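PDB 1TZ7: 4-alpha-glucanotransferase from Aquifex aeolicus, which is a bacterial amylomaltase, or D-enzyme, a carbohydrate-active enzyme built round an eight-stranded parallel beta/alpha barrel. Local coordinates for residues A[26-29]-A[30-34]; A[35-38]-A[39-43]; A[291-294]-A[295-299]; A[375-378]-A[379-382]; A[461-464]-A[465-469]. One frame throughout, in Å; residues are numbered along the deposited sequence.

Interaction 1 of 5, residues A[26-29]-A[30-34]; sequences ILLH and VTSLP
His29 and Thr31 meet at the rim of the imidazole, where CD2 of His29 lies 3.0 Å from OG1 of Thr31, close to the ring plane. The methyl branch reaches the same corner, with CG2 of Thr31 at 3.4 Å from CD2 of His29, and the two side chains run slantwise past each other. A chi1 of -167° turns the His29 ring away from its own N and beside its carbonyl carbon, the direction in which the chain goes on to Thr31. Leu28 offers both of its methyls to the turn: CD1 sits 3.5 Å from CB of Ser32, and CD2 is 3.6 Å from CD1 of Leu33. In the backbone, Ser32 N donates to His29 O (3.0 Å) and closes the 3-10 turn that follows barrel strand 23-27. Water 1 makes a second link, accepting from His29 N and donating to Ser32 OG. Around the contact, Leu64 N donates to His29 ND1, and Ser32 OG bonds to Trp481 O. Ser32 OG and His29 ND1, both buried, thus each find polar partners: the hydroxyl is held between water and a carbonyl, and the imidazole is oriented by its bond at ND1, with Thr31 close beside CD2.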
loop_
_atom_site.group_PDB
_atom_site.type_symbol
_atom_site.label_atom_id
_atom_site.label_comp_id
_atom_site.label_asym_id
_atom_site.label_seq_id
_atom_site.Cartn_x
_atom_site.Cartn_y
_atom_site.Cartn_z
ATOM N N ILE A 26 -13.727 4.516 0.044
ATOM C CA ILE A 26 -13.678 3.090 0.250
ATOM C C ILE A 26 -12.232 2.612 0.220
ATOM O O ILE A 26 -11.445 3.049 -0.614
ATOM C CB ILE A 26 -14.515 2.360 -0.837
ATOM C CG1 ILE A 26 -16.012 2.641 -0.628
ATOM C CG2 ILE A 26 -14.243 0.847 -0.798
ATOM C CD1 ILE A 26 -16.916 1.973 -1.646
ATOM N N LEU A 27 -11.889 1.720 1.150
ATOM C CA LEU A 27 -10.601 1.043 1.133
ATOM C C LEU A 27 -10.730 -0.283 0.373
ATOM O O LEU A 27 -11.416 -1.206 0.817
ATOM C CB LEU A 27 -10.104 0.806 2.569
ATOM C CG LEU A 27 -8.897 -0.132 2.768
ATOM C CD1 LEU A 27 -7.727 0.292 1.921
ATOM C CD2 LEU A 27 -8.507 -0.171 4.247
ATOM N N LEU A 28 -10.077 -0.354 -0.778
ATOM C CA LEU A 28 -10.143 -1.532 -1.638
ATOM C C LEU A 28 -8.885 -1.623 -2.489
ATOM O O LEU A 28 -8.624 -0.756 -3.313
ATOM C CB LEU A 28 -11.375 -1.457 -2.550
ATOM C CG LEU A 28 -11.539 -2.621 -3.537
ATOM C CD1 LEU A 28 -11.963 -3.887 -2.803
ATOM C CD2 LEU A 28 -12.547 -2.265 -4.620
ATOM N N HIS A 29 -8.109 -2.674 -2.283
ATOM C CA HIS A 29 -6.904 -2.901 -3.072
ATOM C C HIS A 29 -7.257 -3.391 -4.462
ATOM O O HIS A 29 -8.274 -4.067 -4.661
ATOM C CB HIS A 29 -6.017 -3.919 -2.380
ATOM C CG HIS A 29 -4.624 -4.000 -2.930
ATOM N ND1 HIS A 29 -3.809 -2.898 -3.069
ATOM C CD2 HIS A 29 -3.894 -5.061 -3.347
ATOM C CE1 HIS A 29 -2.640 -3.279 -3.557
ATOM N NE2 HIS A 29 -2.668 -4.585 -3.735
ATOM N N VAL A 30 -6.411 -3.052 -5.423
ATOM C CA VAL A 30 -6.647 -3.398 -6.817
ATOM C C VAL A 30 -6.871 -4.910 -6.993
ATOM O O VAL A 30 -7.692 -5.322 -7.798
ATOM C CB VAL A 30 -5.464 -2.931 -7.718
ATOM C CG1 VAL A 30 -5.669 -3.377 -9.151
ATOM C CG2 VAL A 30 -5.309 -1.394 -7.651
ATOM N N THR A 31 -6.137 -5.724 -6.226
ATOM C CA THR A 31 -6.212 -7.191 -6.365
ATOM C C THR A 31 -7.611 -7.711 -6.060
ATOM O O THR A 31 -8.021 -8.736 -6.589
ATOM C CB THR A 31 -5.195 -7.894 -5.430
ATOM O OG1 THR A 31 -5.425 -7.503 -4.069
ATOM C CG2 THR A 31 -3.765 -7.444 -5.724
ATOM N N SER A 32 -8.335 -6.996 -5.199
ATOM C CA SER A 32 -9.649 -7.442 -4.727
ATOM C C SER A 32 -10.767 -7.198 -5.755
ATOM O O SER A 32 -11.872 -7.720 -5.608
ATOM C CB SER A 32 -10.001 -6.752 -3.405
ATOM O OG SER A 32 -9.060 -7.074 -2.404
ATOM N N LEU A 33 -10.471 -6.409 -6.788
ATOM C CA LEU A 33 -11.420 -6.196 -7.903
ATOM C C LEU A 33 -11.772 -7.539 -8.550
ATOM O O LEU A 33 -10.913 -8.413 -8.674
ATOM C CB LEU A 33 -10.796 -5.282 -8.968
ATOM C CG LEU A 33 -11.060 -3.759 -9.003
ATOM C CD1 LEU A 33 -12.062 -3.207 -8.021
ATOM C CD2 LEU A 33 -9.796 -2.901 -9.135
ATOM N N PRO A 34 -13.036 -7.702 -8.966
ATOM C CA PRO A 34 -13.510 -8.970 -9.542
ATOM C C PRO A 34 -13.201 -9.132 -11.048
ATOM O O PRO A 34 -14.095 -9.463 -11.827
ATOM C CB PRO A 34 -15.021 -8.904 -9.309
ATOM C CG PRO A 34 -15.350 -7.441 -9.376
ATOM C CD PRO A 34 -14.113 -6.694 -8.890
HETATM O O HOH W 1 -8.808 -4.930 -0.534
#

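Interaction 2 of 5, residues A[35-38]-A[39-43]; sequences SPYG and IGDLG
Ser35 and Asp41 face each other across a tight bend, and the hydrogen bonds of the contact gather on this pair. Asp41 N donates to Ser35 OG (3.2 Å), bringing the hydroxyl back against the backbone six residues on. The same OG lies 3.2 Å from Asp41 OD1, and water 2 hydrogen-bonds to Ser35 OG while donating to Asp41 OD1, making a small polar cluster. Within the second segment, Gly43 N donates to Asp41 OD1 (3.0 Å), approaching from the anti side and 28° out of the carboxylate plane. The carboxylate can lean back over the chain because CG of Asp41 stands between its own N and carbonyl carbon (chi1 57°).

Van der Waals contacts fill in the rest. CB of Ser35 sits 3.2 Å from OD2 of Asp41 and 3.4 Å from the carbonyl O of Ile39. That same OD2 of Asp41 comes to the edge of the Tyr37 ring, near its plane and 4.2 Å from CD2, with ring and carboxylate planes 35° apart; electropositive ring hydrogens turned to a carboxylate are probably mildly favourable. The phenol OH of Tyr37 bonds instead to Glu94.

Backbone shape completes the bend. Gly38 takes a positive phi, and beyond it the side chain of Ile39 leaves the bend to pack on helix 117-133. The cluster ends in an Asx turn at Asp41, set just before helix 44-56, whose N-cap residue is Gly43, in the long loop that follows the first barrel strand.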
loop_
_atom_site.group_PDB
_atom_site.type_symbol
_atom_site.label_atom_id
_atom_site.label_comp_id
_atom_site.label_asym_id
_atom_site.label_seq_id
_atom_site.Cartn_x
_atom_site.Cartn_y
_atom_site.Cartn_z
ATOM N N SER A 35 -11.950 -8.915 -11.435
ATOM C CA SER A 35 -11.543 -9.062 -12.827
ATOM C C SER A 35 -11.425 -10.543 -13.197
ATOM O O SER A 35 -11.233 -11.388 -12.326
ATOM C CB SER A 35 -10.211 -8.356 -13.067
ATOM O OG SER A 35 -10.269 -7.004 -12.644
ATOM N N PRO A 36 -11.543 -10.854 -14.491
ATOM C CA PRO A 36 -11.753 -12.233 -14.935
ATOM C C PRO A 36 -10.473 -13.080 -15.058
ATOM O O PRO A 36 -10.577 -14.232 -15.457
ATOM C CB PRO A 36 -12.410 -12.060 -16.326
ATOM C CG PRO A 36 -12.410 -10.540 -16.604
ATOM C CD PRO A 36 -11.501 -9.916 -15.620
ATOM N N TYR A 37 -9.303 -12.526 -14.725
ATOM C CA TYR A 37 -8.030 -13.212 -15.029
ATOM C C TYR A 37 -7.237 -13.605 -13.770
ATOM O O TYR A 37 -6.002 -13.561 -13.756
ATOM C CB TYR A 37 -7.185 -12.356 -15.972
ATOM C CG TYR A 37 -7.892 -12.067 -17.270
ATOM C CD1 TYR A 37 -8.102 -13.073 -18.203
ATOM C CD2 TYR A 37 -8.379 -10.796 -17.553
ATOM C CE1 TYR A 37 -8.761 -12.822 -19.392
ATOM C CE2 TYR A 37 -9.042 -10.533 -18.739
ATOM C CZ TYR A 37 -9.230 -11.554 -19.658
ATOM O OH TYR A 37 -9.887 -11.304 -20.841
ATOM N N GLY A 38 -7.963 -14.006 -12.723
ATOM C CA GLY A 38 -7.359 -14.637 -11.558
ATOM C C GLY A 38 -7.050 -13.647 -10.457
ATOM O O GLY A 38 -6.752 -14.029 -9.336
ATOM N N ILE A 39 -7.128 -12.366 -10.787
ATOM C CA ILE A 39 -6.778 -11.303 -9.858
ATOM C C ILE A 39 -7.342 -9.972 -10.370
ATOM O O ILE A 39 -7.593 -9.818 -11.563
ATOM C CB ILE A 39 -5.222 -11.219 -9.705
ATOM C CG1 ILE A 39 -4.844 -10.326 -8.532
ATOM C CG2 ILE A 39 -4.573 -10.710 -11.001
ATOM C CD1 ILE A 39 -3.440 -10.580 -8.011
ATOM N N GLY A 40 -7.544 -9.024 -9.464
ATOM C CA GLY A 40 -8.006 -7.698 -9.842
ATOM C C GLY A 40 -6.943 -6.949 -10.630
ATOM O O GLY A 40 -5.746 -7.150 -10.407
ATOM N N ASP A 41 -7.380 -6.089 -11.559
ATOM C CA ASP A 41 -6.452 -5.364 -12.431
ATOM C C ASP A 41 -6.933 -3.925 -12.730
ATOM O O ASP A 41 -7.963 -3.486 -12.221
ATOM C CB ASP A 41 -6.218 -6.150 -13.747
ATOM C CG ASP A 41 -7.506 -6.442 -14.501
ATOM O OD1 ASP A 41 -8.326 -5.523 -14.671
ATOM O OD2 ASP A 41 -7.771 -7.565 -14.971
ATOM N N LEU A 42 -6.170 -3.209 -13.555
ATOM C CA LEU A 42 -6.420 -1.791 -13.805
ATOM C C LEU A 42 -7.356 -1.589 -15.007
ATOM O O LEU A 42 -7.387 -0.509 -15.608
ATOM C CB LEU A 42 -5.095 -1.059 -14.049
ATOM C CG LEU A 42 -4.027 -1.219 -12.962
ATOM C CD1 LEU A 42 -2.744 -0.502 -13.354
ATOM C CD2 LEU A 42 -4.538 -0.715 -11.631
ATOM N N GLY A 43 -8.117 -2.625 -15.345
ATOM C CA GLY A 43 -8.988 -2.593 -16.505
ATOM C C GLY A 43 -10.447 -2.379 -16.142
ATOM O O GLY A 43 -10.764 -1.696 -15.168
HETATM O O HOH W 2 -10.830 -5.634 -15.082
#

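Interaction 3 of 5, residues A[291-294]-A[295-299]; sequences RRVL and HNLKL. Unlike the reference sequence in segment 291-294: Leu294 (reference His).
Leu294 O meets the backbone N atoms of Leu297 and Lys298 in the last turns of the alpha-helix 287-297, which packs against the neighbouring barrel strands 222-227 and 302-305. Leu294, where the reference sequence has His, turns its side chain outward; what it gives to the following segment is its carbonyl. Leu294 O receives two weak bonds, from Leu297 N at 3.3 Å and from Lys298 N at 3.4 Å, a sharing that fits a helix losing its regular spacing. Next to it, Val293 and Leu297 run alongside one another, their methyls 4.0 Å apart (Val293 CG1 to Leu297 CD1).

His295 faces into the protein. Its N donates to Arg291 O (3.0 Å) in the regular helical pattern, and its CB rests 3.2 Å from that same Arg291 O. With CG anti to N (chi1 173°) the imidazole leaves the helix altogether: ND1 bonds to Tyr150 OH, NE2 to Phe84 O, and the ring meets Trp151 edge-to-face.

Arg292 is the third partner. Its guanidinium reaches Pro228 O through NH1, and water 3, in the guanidinium plane, accepts from the same NH1 and weakly from Asn296 ND2. The carbonyl of Arg292 is gripped twice by one residue: Asn296 N donates to Arg292 O at 3.1 Å, while Asn296 ND2, coming from the opposite face of the carbonyl plane, donates to that O at 2.7 Å with an N-H...O angle of 163°.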
loop_
_atom_site.group_PDB
_atom_site.type_symbol
_atom_site.label_atom_id
_atom_site.label_comp_id
_atom_site.label_asym_id
_atom_site.label_seq_id
_atom_site.Cartn_x
_atom_site.Cartn_y
_atom_site.Cartn_z
ATOM N N ARG A 291 12.455 12.123 -3.466
ATOM C CA ARG A 291 12.209 11.425 -4.730
ATOM C C ARG A 291 11.086 10.387 -4.589
ATOM O O ARG A 291 10.296 10.198 -5.508
ATOM C CB ARG A 291 13.494 10.756 -5.239
ATOM C CG ARG A 291 14.464 11.727 -5.935
ATOM C CD ARG A 291 15.370 11.069 -6.965
ATOM N NE ARG A 291 16.139 9.960 -6.395
ATOM C CZ ARG A 291 17.256 10.104 -5.675
ATOM N NH1 ARG A 291 17.879 9.034 -5.199
ATOM N NH2 ARG A 291 17.751 11.317 -5.431
ATOM N N ARG A 292 11.022 9.725 -3.429
ATOM C CA ARG A 292 9.935 8.775 -3.138
ATOM C C ARG A 292 8.582 9.467 -3.191
ATOM O O ARG A 292 7.623 8.933 -3.742
ATOM C CB ARG A 292 10.114 8.161 -1.746
ATOM C CG ARG A 292 10.946 6.934 -1.710
ATOM C CD ARG A 292 10.754 6.113 -0.442
ATOM N NE ARG A 292 9.534 5.306 -0.486
ATOM C CZ ARG A 292 9.049 4.625 0.549
ATOM N NH1 ARG A 292 7.940 3.914 0.412
ATOM N NH2 ARG A 292 9.677 4.652 1.725
ATOM N N VAL A 293 8.508 10.651 -2.598
ATOM C CA VAL A 293 7.253 11.380 -2.497
ATOM C C VAL A 293 6.844 11.906 -3.863
ATOM O O VAL A 293 5.711 11.729 -4.282
ATOM C CB VAL A 293 7.357 12.545 -1.480
ATOM C CG1 VAL A 293 6.124 13.451 -1.550
ATOM C CG2 VAL A 293 7.533 11.997 -0.072
ATOM N N LEU A 294 7.785 12.543 -4.561
ATOM C CA LEU A 294 7.542 13.044 -5.922
ATOM C C LEU A 294 7.026 11.915 -6.832
ATOM O O LEU A 294 6.044 12.085 -7.549
ATOM C CB LEU A 294 8.835 13.655 -6.512
ATOM C CG LEU A 294 8.697 14.893 -7.415
ATOM C CD1 LEU A 294 8.229 16.083 -6.633
ATOM C CD2 LEU A 294 10.022 15.200 -8.093
ATOM N N HIS A 295 7.695 10.766 -6.783
ATOM C CA HIS A 295 7.312 9.610 -7.603
ATOM C C HIS A 295 5.886 9.169 -7.302
ATOM O O HIS A 295 5.076 8.990 -8.207
ATOM C CB HIS A 295 8.271 8.450 -7.350
ATOM C CG HIS A 295 7.863 7.168 -8.014
ATOM N ND1 HIS A 295 8.154 6.887 -9.332
ATOM C CD2 HIS A 295 7.194 6.091 -7.538
ATOM C CE1 HIS A 295 7.680 5.693 -9.639
ATOM N NE2 HIS A 295 7.094 5.189 -8.568
ATOM N N ASN A 296 5.586 8.998 -6.031
ATOM C CA ASN A 296 4.288 8.489 -5.619
ATOM C C ASN A 296 3.144 9.489 -5.897
ATOM O O ASN A 296 1.996 9.089 -6.072
ATOM C CB ASN A 296 4.317 8.105 -4.137
ATOM C CG ASN A 296 4.912 6.704 -3.899
ATOM O OD1 ASN A 296 4.226 5.697 -4.043
ATOM N ND2 ASN A 296 6.188 6.655 -3.531
ATOM N N LEU A 297 3.472 10.783 -5.955
ATOM C CA LEU A 297 2.474 11.812 -6.302
ATOM C C LEU A 297 2.118 11.799 -7.803
ATOM O O LEU A 297 1.143 12.420 -8.211
ATOM C CB LEU A 297 2.969 13.212 -5.898
ATOM C CG LEU A 297 2.866 13.569 -4.404
ATOM C CD1 LEU A 297 3.471 14.953 -4.149
ATOM C CD2 LEU A 297 1.418 13.521 -3.919
ATOM N N LYS A 298 2.917 11.094 -8.617
ATOM C CA LYS A 298 2.520 10.784 -10.009
ATOM C C LYS A 298 1.309 9.850 -10.024
ATOM O O LYS A 298 0.499 9.875 -10.959
ATOM C CB LYS A 298 3.672 10.119 -10.772
ATOM C CG LYS A 298 4.873 11.008 -11.013
ATOM C CD LYS A 298 5.987 10.232 -11.752
ATOM C CE LYS A 298 7.151 11.141 -12.157
ATOM N NZ LYS A 298 6.887 11.848 -13.438
ATOM N N LEU A 299 1.201 9.024 -8.985
ATOM C CA LEU A 299 0.174 7.996 -8.912
ATOM C C LEU A 299 -1.000 8.431 -8.042
ATOM O O LEU A 299 -2.156 8.194 -8.390
ATOM C CB LEU A 299 0.771 6.702 -8.352
ATOM C CG LEU A 299 2.081 6.245 -8.999
ATOM C CD1 LEU A 299 2.628 5.012 -8.291
ATOM C CD2 LEU A 299 1.875 5.965 -10.488
HETATM O O HOH W 3 6.798 3.615 -2.367
#

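Interaction 4 of 5, residues A[375-378]-A[379-382]; sequences RVIE and FAFY
Ile377 and Ala380 touch, CG1 to CB, across a 3-10 turn, the bend that breaks off barrel strand 373-376 and sends the chain into the loop before strand 397-400. Two bonds wind the turn: Phe379 N donates to Val376 O (3.0 Å) and Ala380 N to Ile377 O (3.1 Å).

The small methyl of Ala380 is the central bump. It sits low against the turn, with CB of Ala380 3.1 Å from Ile377 O, and it also lies over one face of the Phe381 ring, toward the rim. Ile377 closes the hollow from the strand side. Its CG1, anti to the backbone N (chi1 -162°), comes 4.2 Å from CB of Ala380 and 4.1 Å from CE1 of Phe381, so that isoleucine and phenyl pass aslant with the alanine methyl beside them. Outside this group, Leu441 and Leu444 meet Ile377, while Leu424, Tyr427 and Trp412 meet Phe381.

A second fit lies on another side of the turn. There the Phe379 ring settles against the branch point of Val376, CD1 of Phe379 standing 4.0 Å from CB of Val376. Glu378 leads its extended chain away from the turn toward Leu406, Ile409 and Trp412, but its carbonyl stays behind at the bend. Tyr382 leans back toward that carbonyl while its OH bonds to Trp412 NE1. In the remaining dip sits water 4, which donates to Glu378 O, accepts from Phe381 N, and lies 3.2 Å above the centre of the Tyr382 ring.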
loop_
_atom_site.group_PDB
_atom_site.type_symbol
_atom_site.label_atom_id
_atom_site.label_comp_id
_atom_site.label_asym_id
_atom_site.label_seq_id
_atom_site.Cartn_x
_atom_site.Cartn_y
_atom_site.Cartn_z
ATOM N N ARG A 375 -7.824 6.917 12.719
ATOM C CA ARG A 375 -8.644 6.316 13.771
ATOM C C ARG A 375 -9.482 5.180 13.197
ATOM O O ARG A 375 -9.854 5.198 12.033
ATOM C CB ARG A 375 -9.559 7.361 14.410
ATOM C CG ARG A 375 -8.835 8.571 14.969
ATOM C CD ARG A 375 -8.087 8.308 16.267
ATOM N NE ARG A 375 -7.217 9.430 16.612
ATOM C CZ ARG A 375 -7.617 10.530 17.262
ATOM N NH1 ARG A 375 -6.748 11.497 17.519
ATOM N NH2 ARG A 375 -8.880 10.661 17.660
ATOM N N VAL A 376 -9.774 4.196 14.032
ATOM C CA VAL A 376 -10.469 2.991 13.600
ATOM C C VAL A 376 -11.521 2.640 14.635
ATOM O O VAL A 376 -11.202 2.402 15.790
ATOM C CB VAL A 376 -9.479 1.794 13.432
ATOM C CG1 VAL A 376 -10.180 0.594 12.802
ATOM C CG2 VAL A 376 -8.280 2.206 12.585
ATOM N N ILE A 377 -12.781 2.617 14.222
ATOM C CA ILE A 377 -13.883 2.449 15.173
ATOM C C ILE A 377 -13.890 1.049 15.794
ATOM O O ILE A 377 -14.466 0.840 16.862
ATOM C CB ILE A 377 -15.238 2.752 14.502
ATOM C CG1 ILE A 377 -16.307 3.002 15.568
ATOM C CG2 ILE A 377 -15.654 1.610 13.579
ATOM C CD1 ILE A 377 -17.465 3.797 15.082
ATOM N N GLU A 378 -13.237 0.101 15.128
ATOM C CA GLU A 378 -13.068 -1.252 15.676
ATOM C C GLU A 378 -12.258 -1.253 16.995
ATOM O O GLU A 378 -12.386 -2.166 17.807
ATOM C CB GLU A 378 -12.381 -2.155 14.645
ATOM C CG GLU A 378 -12.516 -3.629 14.939
ATOM C CD GLU A 378 -12.016 -4.496 13.811
ATOM O OE1 GLU A 378 -11.020 -5.219 14.016
ATOM O OE2 GLU A 378 -12.620 -4.458 12.717
ATOM N N PHE A 379 -11.428 -0.225 17.185
ATOM C CA PHE A 379 -10.609 -0.086 18.407
ATOM C C PHE A 379 -11.327 0.723 19.510
ATOM O O PHE A 379 -10.736 1.019 20.542
ATOM C CB PHE A 379 -9.276 0.615 18.083
ATOM C CG PHE A 379 -8.347 -0.190 17.189
ATOM C CD1 PHE A 379 -7.321 0.446 16.496
ATOM C CD2 PHE A 379 -8.489 -1.570 17.051
ATOM C CE1 PHE A 379 -6.459 -0.275 15.680
ATOM C CE2 PHE A 379 -7.627 -2.291 16.234
ATOM C CZ PHE A 379 -6.611 -1.639 15.550
ATOM N N ALA A 380 -12.593 1.074 19.286
ATOM C CA ALA A 380 -13.246 2.130 20.084
ATOM C C ALA A 380 -13.876 1.613 21.386
ATOM O O ALA A 380 -14.194 2.400 22.281
ATOM C CB ALA A 380 -14.292 2.851 19.249
ATOM N N PHE A 381 -14.054 0.302 21.493
ATOM C CA PHE A 381 -14.923 -0.262 22.534
ATOM C C PHE A 381 -14.183 -1.209 23.494
ATOM O O PHE A 381 -14.807 -2.023 24.183
ATOM C CB PHE A 381 -16.113 -0.961 21.885
ATOM C CG PHE A 381 -16.857 -0.090 20.935
ATOM C CD1 PHE A 381 -16.669 -0.209 19.563
ATOM C CD2 PHE A 381 -17.724 0.883 21.406
ATOM C CE1 PHE A 381 -17.346 0.614 18.684
ATOM C CE2 PHE A 381 -18.405 1.707 20.529
ATOM C CZ PHE A 381 -18.215 1.573 19.168
ATOM N N TYR A 382 -12.856 -1.082 23.546
ATOM C CA TYR A 382 -12.051 -1.772 24.566
ATOM C C TYR A 382 -11.871 -0.892 25.805
ATOM O O TYR A 382 -11.480 -1.375 26.861
ATOM C CB TYR A 382 -10.679 -2.151 24.001
ATOM C CG TYR A 382 -10.743 -3.031 22.777
ATOM C CD1 TYR A 382 -10.013 -2.721 21.639
ATOM C CD2 TYR A 382 -11.529 -4.178 22.759
ATOM C CE1 TYR A 382 -10.065 -3.522 20.516
ATOM C CE2 TYR A 382 -11.589 -4.988 21.637
ATOM C CZ TYR A 382 -10.856 -4.655 20.520
ATOM O OH TYR A 382 -10.908 -5.446 19.407
HETATM O O HOH W 4 -13.189 -2.169 20.291
#

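Interaction 5 of 5, residues A[461-464]-A[465-469]; sequences LNLG and NEARM
Leu463 and Ala467 touch through their first side-chain carbons, CB of Leu463 lying 3.7 Å from CB of Ala467, and CD1 of the leucine adds a second contact with the same methyl. Across this apolar patch comes Glu466, its chain at about a right angle to that of Leu463. Its OE1 accepts a weak hydrogen bond from Gly464 N, long at 3.4 Å but fairly straight at 160°, and lies 4.0 Å from CB of Leu463. The other oxygen, OE2 of Glu466, rests 3.1 Å from atom C of Gly464. Two bends fold the carboxylate back onto the backbone of Gly464: CG stands between N and carbonyl carbon (chi1 84°), and the chain kinks again at chi2 (-81°).

Holding these side chains in place is a short 3-10 turn, closed by Ala467 N donating to Gly464 O (3.1 Å), with Arg468 N bonding to Asn465 O just after. The turn follows the C-terminal end of helix 457-460, where Asn462, with positive phi, terminates the helix in a Schellman motif.

Farther out, Asn462 is fixed by its amide, OD1 bonding to Asn438 ND2 and ND2 to Glu435 O. Ala467 O takes a bond from Gln458 NE2, tying the turn back to the helix it has left. Beyond the turn, Arg468 bonds through NE to Asn470 O and through NH2 to Asp405 O, and makes a cation-pi contact with Tyr471.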
loop_
_atom_site.group_PDB
_atom_site.type_symbol
_atom_site.label_atom_id
_atom_site.label_comp_id
_atom_site.label_asym_id
_atom_site.label_seq_id
_atom_site.Cartn_x
_atom_site.Cartn_y
_atom_site.Cartn_z
ATOM N N LEU A 461 -19.939 -4.723 2.384
ATOM C CA LEU A 461 -20.556 -5.959 1.904
ATOM C C LEU A 461 -20.989 -6.864 3.060
ATOM O O LEU A 461 -21.523 -7.958 2.839
ATOM C CB LEU A 461 -19.579 -6.711 0.990
ATOM C CG LEU A 461 -19.170 -5.955 -0.289
ATOM C CD1 LEU A 461 -18.106 -6.720 -1.057
ATOM C CD2 LEU A 461 -20.379 -5.695 -1.171
ATOM N N ASN A 462 -20.755 -6.409 4.289
ATOM C CA ASN A 462 -21.191 -7.142 5.489
ATOM C C ASN A 462 -20.580 -8.559 5.559
ATOM O O ASN A 462 -21.287 -9.547 5.789
ATOM C CB ASN A 462 -22.733 -7.215 5.540
ATOM C CG ASN A 462 -23.273 -7.243 6.965
ATOM O OD1 ASN A 462 -22.547 -6.984 7.925
ATOM N ND2 ASN A 462 -24.554 -7.559 7.103
ATOM N N LEU A 463 -19.262 -8.638 5.370
ATOM C CA LEU A 463 -18.553 -9.921 5.336
ATOM C C LEU A 463 -17.809 -10.164 6.642
ATOM O O LEU A 463 -17.467 -9.221 7.357
ATOM C CB LEU A 463 -17.566 -9.947 4.166
ATOM C CG LEU A 463 -18.179 -9.805 2.771
ATOM C CD1 LEU A 463 -17.081 -9.706 1.725
ATOM C CD2 LEU A 463 -19.121 -10.981 2.461
ATOM N N GLY A 464 -17.552 -11.434 6.943
ATOM C CA GLY A 464 -16.978 -11.825 8.226
ATOM C C GLY A 464 -15.474 -12.074 8.161
ATOM O O GLY A 464 -14.777 -11.520 7.311
ATOM N N ASN A 465 -14.987 -12.914 9.070
ATOM C CA ASN A 465 -13.551 -13.180 9.213
ATOM C C ASN A 465 -12.937 -13.835 7.973
ATOM O O ASN A 465 -11.735 -13.731 7.742
ATOM C CB ASN A 465 -13.303 -14.081 10.432
ATOM C CG ASN A 465 -13.555 -13.368 11.746
ATOM O OD1 ASN A 465 -14.380 -13.802 12.556
ATOM N ND2 ASN A 465 -12.848 -12.273 11.965
ATOM N N GLU A 466 -13.770 -14.517 7.189
ATOM C CA GLU A 466 -13.310 -15.186 5.972
ATOM C C GLU A 466 -12.785 -14.184 4.922
ATOM O O GLU A 466 -11.989 -14.546 4.059
ATOM C CB GLU A 466 -14.443 -16.054 5.372
ATOM C CG GLU A 466 -15.432 -15.299 4.470
ATOM C CD GLU A 466 -16.505 -14.544 5.251
ATOM O OE1 GLU A 466 -17.410 -13.966 4.610
ATOM O OE2 GLU A 466 -16.446 -14.529 6.496
ATOM N N ALA A 467 -13.235 -12.930 5.014
ATOM C CA ALA A 467 -12.863 -11.899 4.034
ATOM C C ALA A 467 -11.738 -10.987 4.555
ATOM O O ALA A 467 -11.474 -9.934 3.985
ATOM C CB ALA A 467 -14.082 -11.066 3.665
ATOM N N ARG A 468 -11.082 -11.403 5.632
ATOM C CA ARG A 468 -9.955 -10.649 6.176
ATOM C C ARG A 468 -8.799 -10.605 5.165
ATOM O O ARG A 468 -8.381 -11.634 4.641
ATOM C CB ARG A 468 -9.478 -11.281 7.482
ATOM C CG ARG A 468 -8.435 -10.467 8.211
ATOM C CD ARG A 468 -8.110 -10.984 9.618
ATOM N NE ARG A 468 -7.081 -10.174 10.258
ATOM C CZ ARG A 468 -6.759 -10.248 11.541
ATOM N NH1 ARG A 468 -7.383 -11.100 12.342
ATOM N NH2 ARG A 468 -5.807 -9.465 12.027
ATOM N N MET A 469 -8.294 -9.413 4.902
ATOM C CA MET A 469 -7.244 -9.232 3.915
ATOM C C MET A 469 -5.903 -9.741 4.452
ATOM O O MET A 469 -5.243 -10.548 3.810
ATOM C CB MET A 469 -7.129 -7.753 3.522
ATOM C CG MET A 469 -6.271 -7.501 2.291
ATOM S SD MET A 469 -6.875 -8.369 0.803
ATOM C CE MET A 469 -6.199 -7.302 -0.495
#

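How the interactions relate
Along the chain the five contacts come in numerical order, each a local turn, loop or helix end of one barrel. Interaction 1 starts on the end of strand 23-27, and interaction 2 continues the loop that leads to helix 44-56. Their centres are 10 Å apart, and Thr31 O and Gly40 N, 2.9 Å apart, probably share a hydrogen bond. Interaction 5 comes late in the sequence, yet its Met469 CE packs 3.4 Å from Ser32 OG of interaction 1. Interaction 4 follows barrel strand 373-376, centred about 23 Å from the centre of interaction 1. Interaction 3 lies across the chain's centre from interactions 4 and 5. Distant turns thus meet where the first and last strands, 23-27 and 452-456, close the barrel.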